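Side-chain contacts in phosphomethylpyrimidine kinase (Pyrococcus furiosus, PDB 2PB9), which probably makes thiamine phosphate from its thiazole and pyrimidine halves through the C-terminal ThiN domain described here, its N-terminal part phosphorylating the pyrimidine: residues 55-60 and 64-69; 13-18 and 33-38; 6-11 and 70-75; 24-29 and 102-107. All blocks are in the same frame, centred on the assembly; numbering follows the deposited sequence.

Contact 1: 55-60 and 64-69; sequences GRIVKY and VKAVGP. With PO4 (phosphate ion), chain C.
Gly55 lays its carbonyl O against Val67 CG2, 3.4 Å away; its positive phi, 99°, and the nearness of Val67 both suit a residue without a side chain. Arg56 accepts a hydrogen bond from Val67 N at its own O (2.9 Å), while its side chain leaves the hairpin, extended as far as NE, which donates to phosphate O2 at 2.9 Å in the guanidinium plane. NH1 binds Val31 O, and NH2 forms a salt bridge with Glu30 of the second subunit. Cutting the side chain back to an alanine is likely to cost the phosphate one of its donors and leave that glutamate without this salt-bridge mate. Ile57 sets CG2 3.9 Å from Val64 CG2 and CG1 4.0 Å from Ala66 CB. Val58 N donates to Lys65 O and Lys65 N to Val58 O, each at 2.8 Å. Beyond Lys59, Tyr60 lies alongside the fully extended Lys65, whose CD sits 3.7 Å above the ring centre in a CH-pi contact, while NZ reaches Val67 O of the second subunit. The chemistry implies a two-sided hairpin: Ile57 and Ala66 pack on helix 5-21, Val58, Tyr60, Lys65 and Val67 meet the second subunit, and Arg56 contributes to a site holding a phosphate ion, probably from the crystallisation liquor.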
# COMPACT_ATOMS: atom_id res chain seq x y z
N GLY A 55 -16.37 1.22 -24.07
CA GLY A 55 -15.66 2.45 -23.77
C GLY A 55 -16.15 3.04 -22.46
O GLY A 55 -15.67 4.09 -22.04
N ARG A 56 -17.10 2.36 -21.84
CA ARG A 56 -17.68 2.79 -20.56
C ARG A 56 -18.31 4.17 -20.63
O ARG A 56 -18.54 4.72 -21.72
CB ARG A 56 -16.61 2.75 -19.47
CG ARG A 56 -15.92 1.40 -19.36
CD ARG A 56 -14.70 1.48 -18.47
NE ARG A 56 -13.82 0.32 -18.62
CZ ARG A 56 -12.51 0.37 -18.43
NH1 ARG A 56 -11.93 1.52 -18.10
NH2 ARG A 56 -11.76 -0.72 -18.56
N ILE A 57 -18.63 4.73 -19.47
CA ILE A 57 -19.22 6.06 -19.39
C ILE A 57 -18.26 6.89 -18.53
O ILE A 57 -18.00 6.55 -17.37
CB ILE A 57 -20.61 6.01 -18.73
CG1 ILE A 57 -21.41 4.85 -19.33
CG2 ILE A 57 -21.35 7.33 -18.96
CD1 ILE A 57 -22.75 4.60 -18.66
N VAL A 58 -17.73 7.96 -19.11
CA VAL A 58 -16.75 8.81 -18.42
C VAL A 58 -17.23 10.23 -18.11
O VAL A 58 -18.22 10.70 -18.68
CB VAL A 58 -15.46 8.90 -19.28
CG1 VAL A 58 -14.99 7.51 -19.65
CG2 VAL A 58 -15.72 9.69 -20.55
N LYS A 59 -16.53 10.91 -17.19
CA LYS A 59 -16.90 12.29 -16.87
C LYS A 59 -16.65 13.09 -18.13
O LYS A 59 -15.58 13.01 -18.74
CB LYS A 59 -16.02 12.89 -15.76
CG LYS A 59 -16.16 12.30 -14.36
CD LYS A 59 -15.60 13.29 -13.32
CE LYS A 59 -15.29 12.65 -11.94
NZ LYS A 59 -16.47 12.20 -11.09
N TYR A 60 -17.65 13.86 -18.55
CA TYR A 60 -17.45 14.66 -19.73
C TYR A 60 -17.23 16.07 -19.20
O TYR A 60 -16.22 16.34 -18.54
CB TYR A 60 -18.66 14.55 -20.65
CG TYR A 60 -18.34 14.88 -22.09
CD1 TYR A 60 -17.12 14.51 -22.66
CD2 TYR A 60 -19.24 15.60 -22.88
CE1 TYR A 60 -16.80 14.86 -23.98
CE2 TYR A 60 -18.93 15.95 -24.19
CZ TYR A 60 -17.71 15.58 -24.73
OH TYR A 60 -17.40 15.96 -26.01
N VAL A 64 -21.68 13.33 -17.82
CA VAL A 64 -21.11 12.04 -18.14
C VAL A 64 -21.41 11.69 -19.58
O VAL A 64 -22.31 12.24 -20.20
CB VAL A 64 -21.70 10.94 -17.23
CG1 VAL A 64 -21.67 11.42 -15.79
CG2 VAL A 64 -23.12 10.60 -17.67
N LYS A 65 -20.63 10.76 -20.13
CA LYS A 65 -20.83 10.36 -21.51
C LYS A 65 -20.46 8.92 -21.71
O LYS A 65 -19.42 8.46 -21.23
CB LYS A 65 -20.00 11.27 -22.42
CG LYS A 65 -20.11 10.96 -23.90
CD LYS A 65 -19.34 11.98 -24.72
CE LYS A 65 -19.33 11.60 -26.19
NZ LYS A 65 -18.67 12.64 -27.02
N ALA A 66 -21.33 8.18 -22.40
CA ALA A 66 -21.07 6.78 -22.71
C ALA A 66 -20.26 6.87 -23.99
O ALA A 66 -20.77 7.32 -25.01
CB ALA A 66 -22.38 6.05 -22.97
N VAL A 67 -19.01 6.46 -23.94
CA VAL A 67 -18.15 6.56 -25.11
C VAL A 67 -18.65 5.80 -26.33
O VAL A 67 -18.41 6.21 -27.45
CB VAL A 67 -16.71 6.10 -24.81
CG1 VAL A 67 -15.87 6.14 -26.09
CG2 VAL A 67 -16.10 6.99 -23.75
N GLY A 68 -19.35 4.70 -26.10
CA GLY A 68 -19.82 3.92 -27.23
C GLY A 68 -21.16 3.25 -27.01
O GLY A 68 -21.90 3.59 -26.08
N PRO A 69 -21.52 2.32 -27.91
CA PRO A 69 -22.77 1.57 -27.86
C PRO A 69 -22.68 0.33 -26.97
O PRO A 69 -21.59 -0.06 -26.52
CB PRO A 69 -22.99 1.21 -29.31
CG PRO A 69 -21.61 0.93 -29.76
CD PRO A 69 -20.84 2.09 -29.20
P PO4 C . -14.98 -2.89 -17.58
O1 PO4 C . -14.67 -2.04 -16.40
O2 PO4 C . -15.46 -2.03 -18.70
O3 PO4 C . -13.72 -3.60 -18.00
O4 PO4 C . -16.03 -3.88 -17.21

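Contact 2: 13-18 and 33-38; sequences TNAVRE and TNFVYS
Ala15 and Phe35 make the nearest apolar contact between helix 5-21 and strand 35-38: the methyl CB of Ala15 lies 3.4 Å from Phe35 CE1 and 4.0 Å from CZ of the same ring, so it meets the ring's outer end. Val16, the next residue of the helix, reaches the ring nearer its root, with CG2 4.2 Å from Phe35 CD1. Both approach obliquely, and the carbons they touch, CE1 and CD1, are bonded neighbours on one side of the ring. The ring gets there because CG stands anti to the backbone N (chi1 -165°), which carries it out from the strand. The backbones themselves stay well apart, Val16 CA and Phe35 CA, the nearest pair, being 7.2 Å from each other, and it is the long aromatic side chain that spans the distance. A small alanine suits the place where a bulky ring comes up to the helix, and the branched valine fills the ring's flank while touching Val53 of the neighbouring strand. Val179 of helix 176-185 also packs on Phe35, and Pro176 on Ala15. This is the core of a three-layer alpha/beta/alpha domain: strand 35-38 runs inside the mixed sheet, with helices 5-21 and 176-185 on the side of Phe35, whereas Val36 turns to the other side and meets Leu78 of helix 77-86. Polar interaction is confined to the helix itself, where Arg17 NH2 donates to Asn14 OD1 at 3.1 Å, the oxygen lying in the guanidinium plane.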
# COMPACT_ATOMS: atom_id res chain seq x y z
N THR A 13 -29.57 -0.45 -23.06
CA THR A 13 -29.38 0.76 -23.84
C THR A 13 -30.27 1.89 -23.32
O THR A 13 -29.90 3.05 -23.39
CB THR A 13 -29.66 0.49 -25.35
OG1 THR A 13 -28.62 -0.33 -25.89
CG2 THR A 13 -29.73 1.79 -26.13
N ASN A 14 -31.45 1.55 -22.80
CA ASN A 14 -32.34 2.58 -22.27
C ASN A 14 -31.79 3.09 -20.95
O ASN A 14 -31.67 4.30 -20.74
CB ASN A 14 -33.76 2.04 -22.03
CG ASN A 14 -34.50 1.73 -23.32
OD1 ASN A 14 -34.49 2.52 -24.28
ND2 ASN A 14 -35.16 0.57 -23.36
N ALA A 15 -31.47 2.16 -20.05
CA ALA A 15 -30.94 2.51 -18.74
C ALA A 15 -29.74 3.43 -18.88
O ALA A 15 -29.62 4.43 -18.17
CB ALA A 15 -30.56 1.25 -17.97
N VAL A 16 -28.84 3.10 -19.80
CA VAL A 16 -27.66 3.91 -20.04
C VAL A 16 -28.05 5.32 -20.47
O VAL A 16 -27.42 6.30 -20.07
CB VAL A 16 -26.78 3.26 -21.15
CG1 VAL A 16 -25.63 4.18 -21.51
CG2 VAL A 16 -26.25 1.92 -20.67
N ARG A 17 -29.10 5.42 -21.28
CA ARG A 17 -29.56 6.72 -21.73
C ARG A 17 -30.15 7.46 -20.54
O ARG A 17 -29.91 8.65 -20.35
CB ARG A 17 -30.61 6.57 -22.84
CG ARG A 17 -30.56 7.72 -23.86
CD ARG A 17 -31.80 7.84 -24.77
NE ARG A 17 -32.06 6.65 -25.58
CZ ARG A 17 -32.77 5.60 -25.17
NH1 ARG A 17 -33.29 5.58 -23.94
NH2 ARG A 17 -32.95 4.56 -25.98
N GLU A 18 -30.92 6.76 -19.72
CA GLU A 18 -31.50 7.42 -18.56
C GLU A 18 -30.42 7.72 -17.51
O GLU A 18 -30.46 8.76 -16.85
CB GLU A 18 -32.61 6.57 -17.94
CG GLU A 18 -33.26 7.24 -16.74
CD GLU A 18 -34.50 6.53 -16.24
OE1 GLU A 18 -34.48 5.29 -16.11
OE2 GLU A 18 -35.51 7.22 -15.96
N THR A 33 -17.33 4.35 -15.79
CA THR A 33 -18.39 3.49 -15.30
C THR A 33 -18.93 2.61 -16.42
O THR A 33 -19.16 3.07 -17.55
CB THR A 33 -19.55 4.32 -14.68
OG1 THR A 33 -19.14 4.83 -13.41
CG2 THR A 33 -20.81 3.45 -14.50
N ASN A 34 -19.10 1.33 -16.11
CA ASN A 34 -19.65 0.40 -17.06
C ASN A 34 -20.93 -0.15 -16.43
O ASN A 34 -20.99 -0.38 -15.22
CB ASN A 34 -18.66 -0.72 -17.38
CG ASN A 34 -18.79 -1.22 -18.81
OD1 ASN A 34 -17.86 -1.78 -19.37
ND2 ASN A 34 -19.96 -1.02 -19.41
N PHE A 35 -21.95 -0.34 -17.25
CA PHE A 35 -23.24 -0.83 -16.81
C PHE A 35 -23.48 -2.09 -17.63
O PHE A 35 -23.46 -2.05 -18.87
CB PHE A 35 -24.28 0.27 -17.12
CG PHE A 35 -25.59 0.10 -16.42
CD1 PHE A 35 -26.57 1.09 -16.52
CD2 PHE A 35 -25.89 -1.06 -15.70
CE1 PHE A 35 -27.82 0.94 -15.92
CE2 PHE A 35 -27.14 -1.22 -15.09
CZ PHE A 35 -28.11 -0.22 -15.20
N VAL A 36 -23.67 -3.22 -16.96
CA VAL A 36 -23.86 -4.47 -17.69
C VAL A 36 -25.16 -5.22 -17.44
O VAL A 36 -25.84 -5.00 -16.44
CB VAL A 36 -22.71 -5.48 -17.44
CG1 VAL A 36 -21.39 -4.85 -17.81
CG2 VAL A 36 -22.71 -5.95 -15.99
N TYR A 37 -25.47 -6.10 -18.37
CA TYR A 37 -26.65 -6.94 -18.31
C TYR A 37 -26.28 -8.24 -19.01
O TYR A 37 -26.06 -8.27 -20.22
CB TYR A 37 -27.82 -6.25 -19.00
CG TYR A 37 -29.16 -6.90 -18.73
CD1 TYR A 37 -29.31 -7.85 -17.72
CD2 TYR A 37 -30.29 -6.54 -19.47
CE1 TYR A 37 -30.55 -8.43 -17.46
CE2 TYR A 37 -31.52 -7.10 -19.22
CZ TYR A 37 -31.65 -8.05 -18.22
OH TYR A 37 -32.88 -8.60 -17.97
N SER A 38 -26.20 -9.30 -18.22
CA SER A 38 -25.81 -10.60 -18.71
C SER A 38 -26.94 -11.45 -19.28
O SER A 38 -28.12 -11.15 -19.08
CB SER A 38 -25.13 -11.37 -17.58
OG SER A 38 -24.94 -12.72 -17.92

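Contact 3: 6-11 and 70-75; sequences WRIYEE and VEFGAS. With PO4 (phosphate ion), chain C.
Ile8 and Phe72 meet on the buried side of this contact, though only in a single touch, Ile8 CG2 lying 4.1 Å from Phe72 CZ where the two side chains cross at about a right angle. The isoleucine is buried, with Leu39 and Tyr37 also against it; Phe72 also rests on Ala51 of the adjacent strand and meets Lys5 in a cation-pi contact. Tyr9 and Val70 make the fuller, closer contact, on a partly exposed side. Tyr9 CG lies anti to the backbone N (chi1 168°), which brings the ring edge up to Val70: CE1 comes edge-on to Val70 O at 3.6 Å, and CD1 touches Val70 CB at 4.0 Å. A serine in its place would probably lose the ring edge that lies against Val70 and leave a gap at that side of the helix. Past the strand, Glu71 to Ala74 make a type II turn, in which Gly73 has the positive phi (89°) usual at its third position. The turn delivers Ser75, whose OG donates to phosphate O4 at 2.8 Å. Helix 5-21 thus covers the edge strand of an alpha/beta sheet, while the loop beyond leads to the amino end of helix 77-86, where His77 N and Leu78 N also hold the phosphate ion, probably from the crystallisation liquor.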
# COMPACT_ATOMS: atom_id res chain seq x y z
N TRP A 6 -32.15 -9.23 -27.93
CA TRP A 6 -32.71 -7.92 -28.21
C TRP A 6 -33.22 -7.23 -26.95
O TRP A 6 -32.96 -6.04 -26.72
CB TRP A 6 -33.84 -8.00 -29.23
CG TRP A 6 -34.44 -6.66 -29.47
CD1 TRP A 6 -35.66 -6.22 -29.06
CD2 TRP A 6 -33.82 -5.55 -30.14
NE1 TRP A 6 -35.84 -4.91 -29.42
CE2 TRP A 6 -34.73 -4.47 -30.09
CE3 TRP A 6 -32.59 -5.36 -30.77
CZ2 TRP A 6 -34.45 -3.22 -30.65
CZ3 TRP A 6 -32.30 -4.10 -31.33
CH2 TRP A 6 -33.23 -3.06 -31.26
N ARG A 7 -33.95 -7.97 -26.13
CA ARG A 7 -34.49 -7.43 -24.89
C ARG A 7 -33.38 -6.92 -23.99
O ARG A 7 -33.51 -5.88 -23.33
CB ARG A 7 -35.31 -8.50 -24.17
CG ARG A 7 -35.90 -8.05 -22.84
CD ARG A 7 -36.68 -9.18 -22.20
NE ARG A 7 -37.63 -9.73 -23.16
CZ ARG A 7 -38.22 -10.92 -23.06
NH1 ARG A 7 -37.98 -11.72 -22.03
NH2 ARG A 7 -39.05 -11.31 -24.02
N ILE A 8 -32.28 -7.67 -23.96
CA ILE A 8 -31.12 -7.32 -23.15
C ILE A 8 -30.50 -6.03 -23.68
O ILE A 8 -30.23 -5.11 -22.92
CB ILE A 8 -30.04 -8.43 -23.20
CG1 ILE A 8 -30.62 -9.75 -22.68
CG2 ILE A 8 -28.83 -8.05 -22.36
CD1 ILE A 8 -29.62 -10.87 -22.64
N TYR A 9 -30.28 -5.97 -24.99
CA TYR A 9 -29.70 -4.80 -25.63
C TYR A 9 -30.58 -3.54 -25.47
O TYR A 9 -30.06 -2.43 -25.31
CB TYR A 9 -29.49 -5.08 -27.12
CG TYR A 9 -29.16 -3.85 -27.94
CD1 TYR A 9 -27.86 -3.32 -27.98
CD2 TYR A 9 -30.16 -3.19 -28.66
CE1 TYR A 9 -27.56 -2.18 -28.72
CE2 TYR A 9 -29.88 -2.05 -29.39
CZ TYR A 9 -28.59 -1.55 -29.43
OH TYR A 9 -28.33 -0.42 -30.17
N GLU A 10 -31.89 -3.72 -25.50
CA GLU A 10 -32.82 -2.60 -25.37
C GLU A 10 -32.91 -2.05 -23.97
O GLU A 10 -32.79 -0.85 -23.76
CB GLU A 10 -34.21 -3.02 -25.82
CG GLU A 10 -34.37 -3.04 -27.31
CD GLU A 10 -34.40 -1.64 -27.88
OE1 GLU A 10 -35.43 -0.96 -27.70
OE2 GLU A 10 -33.38 -1.22 -28.49
N GLU A 11 -33.15 -2.94 -23.01
CA GLU A 11 -33.28 -2.53 -21.62
C GLU A 11 -32.03 -1.84 -21.08
O GLU A 11 -32.12 -0.87 -20.33
CB GLU A 11 -33.64 -3.75 -20.76
CG GLU A 11 -35.06 -4.25 -21.03
CD GLU A 11 -35.64 -5.10 -19.91
OE1 GLU A 11 -36.88 -5.28 -19.90
OE2 GLU A 11 -34.88 -5.59 -19.03
N VAL A 70 -23.83 -0.27 -26.72
CA VAL A 70 -23.92 -1.47 -25.91
C VAL A 70 -23.59 -2.65 -26.82
O VAL A 70 -24.13 -2.75 -27.92
CB VAL A 70 -25.33 -1.66 -25.34
CG1 VAL A 70 -25.39 -2.94 -24.54
CG2 VAL A 70 -25.71 -0.47 -24.46
N GLU A 71 -22.69 -3.52 -26.37
CA GLU A 71 -22.30 -4.70 -27.14
C GLU A 71 -21.91 -5.84 -26.20
O GLU A 71 -21.40 -5.61 -25.10
CB GLU A 71 -21.11 -4.40 -28.04
CG GLU A 71 -21.21 -3.16 -28.88
CD GLU A 71 -20.08 -3.05 -29.89
OE1 GLU A 71 -18.96 -3.50 -29.57
OE2 GLU A 71 -20.32 -2.51 -31.00
N PHE A 72 -22.15 -7.07 -26.64
CA PHE A 72 -21.80 -8.22 -25.85
C PHE A 72 -20.28 -8.35 -25.89
O PHE A 72 -19.68 -8.27 -26.95
CB PHE A 72 -22.49 -9.46 -26.41
CG PHE A 72 -23.96 -9.50 -26.14
CD1 PHE A 72 -24.44 -9.95 -24.91
CD2 PHE A 72 -24.86 -9.02 -27.09
CE1 PHE A 72 -25.81 -9.92 -24.62
CE2 PHE A 72 -26.23 -8.98 -26.81
CZ PHE A 72 -26.71 -9.43 -25.57
N GLY A 73 -19.68 -8.51 -24.71
CA GLY A 73 -18.24 -8.62 -24.60
C GLY A 73 -17.61 -7.24 -24.45
O GLY A 73 -16.39 -7.10 -24.52
N ALA A 74 -18.44 -6.22 -24.25
CA ALA A 74 -17.92 -4.86 -24.11
C ALA A 74 -17.21 -4.70 -22.77
O ALA A 74 -16.13 -4.13 -22.69
CB ALA A 74 -19.04 -3.83 -24.25
N SER A 75 -17.83 -5.22 -21.71
CA SER A 75 -17.27 -5.14 -20.37
C SER A 75 -16.45 -6.39 -20.02
O SER A 75 -16.81 -7.51 -20.38
CB SER A 75 -18.41 -4.97 -19.36
OG SER A 75 -18.07 -5.53 -18.12
P PO4 C . -14.98 -2.89 -17.58
O1 PO4 C . -14.67 -2.04 -16.40
O2 PO4 C . -15.46 -2.03 -18.70
O3 PO4 C . -13.72 -3.60 -18.00
O4 PO4 C . -16.03 -3.88 -17.21

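Contact 4: 24-29 and 102-107; sequences PVRLIP and REIIEE
Arg26 reaches from its turn across Ile104 to the first turn of helix 102-114. Its CB already points at the helix; CG is placed between the backbone N and the carbonyl carbon (chi1 69°), and the chain runs on until it bends at chi3. That bend brings the guanidinium alongside the isoleucine at an oblique angle, CZ 4.2 Å and NH2 3.6 Å from Ile104 CG1, the two side chains sliding past one another in opposite directions. At the tip, NH2 also lies 4.1 Å from Glu103 CG and equally far from Glu103 OE2. That oxygen is well out of the guanidinium plane, so any attraction is likely to be between charges alone, with no N-H aimed at the oxygen; both side chains are exposed. The rest of the contact is apolar: Leu27 CD2 meets Ile104 CD1 at 3.6 Å. Both residues are buried; Leu186 also touches the leucine and Ile169 of strand 168-173 the isoleucine, and branched aliphatics fill such a place without polar atoms to satisfy. The backbone of Arg26 is tied down too, its O accepting from Arg99 NE. Arg26 and Leu27 are the central residues of a type I turn from Val25 to Ile28, closed by Ile28 N to Val25 O at 3.1 Å. The loop joining helix 5-21 to strand 35-38 thereby docks through a beta turn on the amino-terminal end of a helix of the alpha/beta domain.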
# COMPACT_ATOMS: atom_id res chain seq x y z
N PRO A 24 -25.17 11.81 -13.37
CA PRO A 24 -24.46 11.37 -12.17
C PRO A 24 -22.95 11.54 -12.28
O PRO A 24 -22.20 10.56 -12.36
CB PRO A 24 -24.86 9.91 -12.07
CG PRO A 24 -24.81 9.51 -13.52
CD PRO A 24 -25.50 10.66 -14.23
N VAL A 25 -22.48 12.78 -12.26
CA VAL A 25 -21.05 13.03 -12.39
C VAL A 25 -20.26 12.65 -11.13
O VAL A 25 -19.20 12.03 -11.23
CB VAL A 25 -20.78 14.51 -12.73
CG1 VAL A 25 -19.36 14.68 -13.24
CG2 VAL A 25 -21.79 14.98 -13.77
N ARG A 26 -20.76 13.01 -9.96
CA ARG A 26 -20.04 12.71 -8.73
C ARG A 26 -19.84 11.22 -8.51
O ARG A 26 -18.94 10.83 -7.76
CB ARG A 26 -20.76 13.29 -7.51
CG ARG A 26 -22.09 12.64 -7.18
CD ARG A 26 -22.78 13.35 -6.01
NE ARG A 26 -22.28 12.93 -4.70
CZ ARG A 26 -22.93 12.11 -3.88
NH1 ARG A 26 -24.11 11.61 -4.24
NH2 ARG A 26 -22.41 11.78 -2.70
N LEU A 27 -20.66 10.40 -9.17
CA LEU A 27 -20.58 8.95 -9.01
C LEU A 27 -19.65 8.21 -9.98
O LEU A 27 -19.43 7.02 -9.83
CB LEU A 27 -21.99 8.34 -9.11
CG LEU A 27 -23.05 8.77 -8.09
CD1 LEU A 27 -24.33 7.97 -8.29
CD2 LEU A 27 -22.51 8.57 -6.68
N ILE A 28 -19.12 8.92 -10.96
CA ILE A 28 -18.25 8.30 -11.95
C ILE A 28 -16.78 8.26 -11.53
O ILE A 28 -16.19 9.29 -11.24
CB ILE A 28 -18.33 9.08 -13.30
CG1 ILE A 28 -19.77 9.07 -13.82
CG2 ILE A 28 -17.39 8.46 -14.33
CD1 ILE A 28 -20.22 7.76 -14.36
N PRO A 29 -16.18 7.06 -11.49
CA PRO A 29 -14.76 6.97 -11.11
C PRO A 29 -13.86 7.43 -12.26
O PRO A 29 -14.35 7.85 -13.32
CB PRO A 29 -14.58 5.48 -10.79
CG PRO A 29 -15.55 4.82 -11.72
CD PRO A 29 -16.77 5.71 -11.62
N ARG A 102 -15.89 8.41 1.11
CA ARG A 102 -16.57 8.40 2.40
C ARG A 102 -18.03 8.81 2.29
O ARG A 102 -18.93 8.13 2.76
CB ARG A 102 -15.86 9.33 3.39
CG ARG A 102 -15.54 10.72 2.84
CD ARG A 102 -15.48 11.78 3.96
NE ARG A 102 -14.95 13.06 3.46
CZ ARG A 102 -13.72 13.51 3.73
NH1 ARG A 102 -12.88 12.81 4.50
NH2 ARG A 102 -13.32 14.67 3.20
N GLU A 103 -18.25 9.94 1.63
CA GLU A 103 -19.59 10.46 1.47
C GLU A 103 -20.54 9.48 0.79
O GLU A 103 -21.60 9.16 1.33
CB GLU A 103 -19.53 11.76 0.68
CG GLU A 103 -20.73 12.66 0.89
CD GLU A 103 -20.39 14.12 0.63
OE1 GLU A 103 -19.48 14.65 1.31
OE2 GLU A 103 -21.02 14.73 -0.26
N ILE A 104 -20.16 8.99 -0.39
CA ILE A 104 -21.01 8.07 -1.13
C ILE A 104 -21.32 6.81 -0.34
O ILE A 104 -22.48 6.40 -0.24
CB ILE A 104 -20.38 7.70 -2.48
CG1 ILE A 104 -20.19 8.98 -3.31
CG2 ILE A 104 -21.27 6.71 -3.22
CD1 ILE A 104 -19.54 8.76 -4.64
N ILE A 105 -20.30 6.21 0.24
CA ILE A 105 -20.52 5.01 1.00
C ILE A 105 -21.37 5.29 2.25
O ILE A 105 -22.32 4.55 2.52
CB ILE A 105 -19.18 4.35 1.38
CG1 ILE A 105 -19.42 2.91 1.81
CG2 ILE A 105 -18.50 5.14 2.48
CD1 ILE A 105 -20.13 2.05 0.76
N GLU A 106 -21.07 6.36 3.00
CA GLU A 106 -21.86 6.68 4.19
C GLU A 106 -23.32 6.82 3.77
O GLU A 106 -24.23 6.26 4.39
CB GLU A 106 -21.44 8.01 4.84
CG GLU A 106 -19.96 8.21 5.19
CD GLU A 106 -19.30 7.00 5.86
OE1 GLU A 106 -20.00 6.26 6.59
OE2 GLU A 106 -18.07 6.81 5.66
N GLU A 107 -23.54 7.58 2.70
CA GLU A 107 -24.88 7.82 2.19
C GLU A 107 -25.55 6.56 1.65
O GLU A 107 -26.78 6.43 1.71
CB GLU A 107 -24.84 8.91 1.12
CG GLU A 107 -24.68 10.35 1.68
CD GLU A 107 -24.11 10.42 3.11
OE1 GLU A 107 -24.85 10.09 4.07
OE2 GLU A 107 -22.93 10.82 3.28

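Overall arrangement
Contact 2 is the buried one, purely apolar across its helix and strand, whereas the other three are only partly buried and bring polar groups to their margins. Contacts 2 and 3 share helix 5-21, which covers first the edge strand and then an interior strand of the same sheet, their centres about 8 Å apart. Contact 1 stands on the same helix through Ala66 and Val16, but is held by backbone bonds and alone touches another subunit. It shares the phosphate with contact 3, and Lys59 ties it to the turn of contact 4. Contacts 3 and 4 lie on opposite sides of the chain's centre, about 12 Å apart at their nearest atoms.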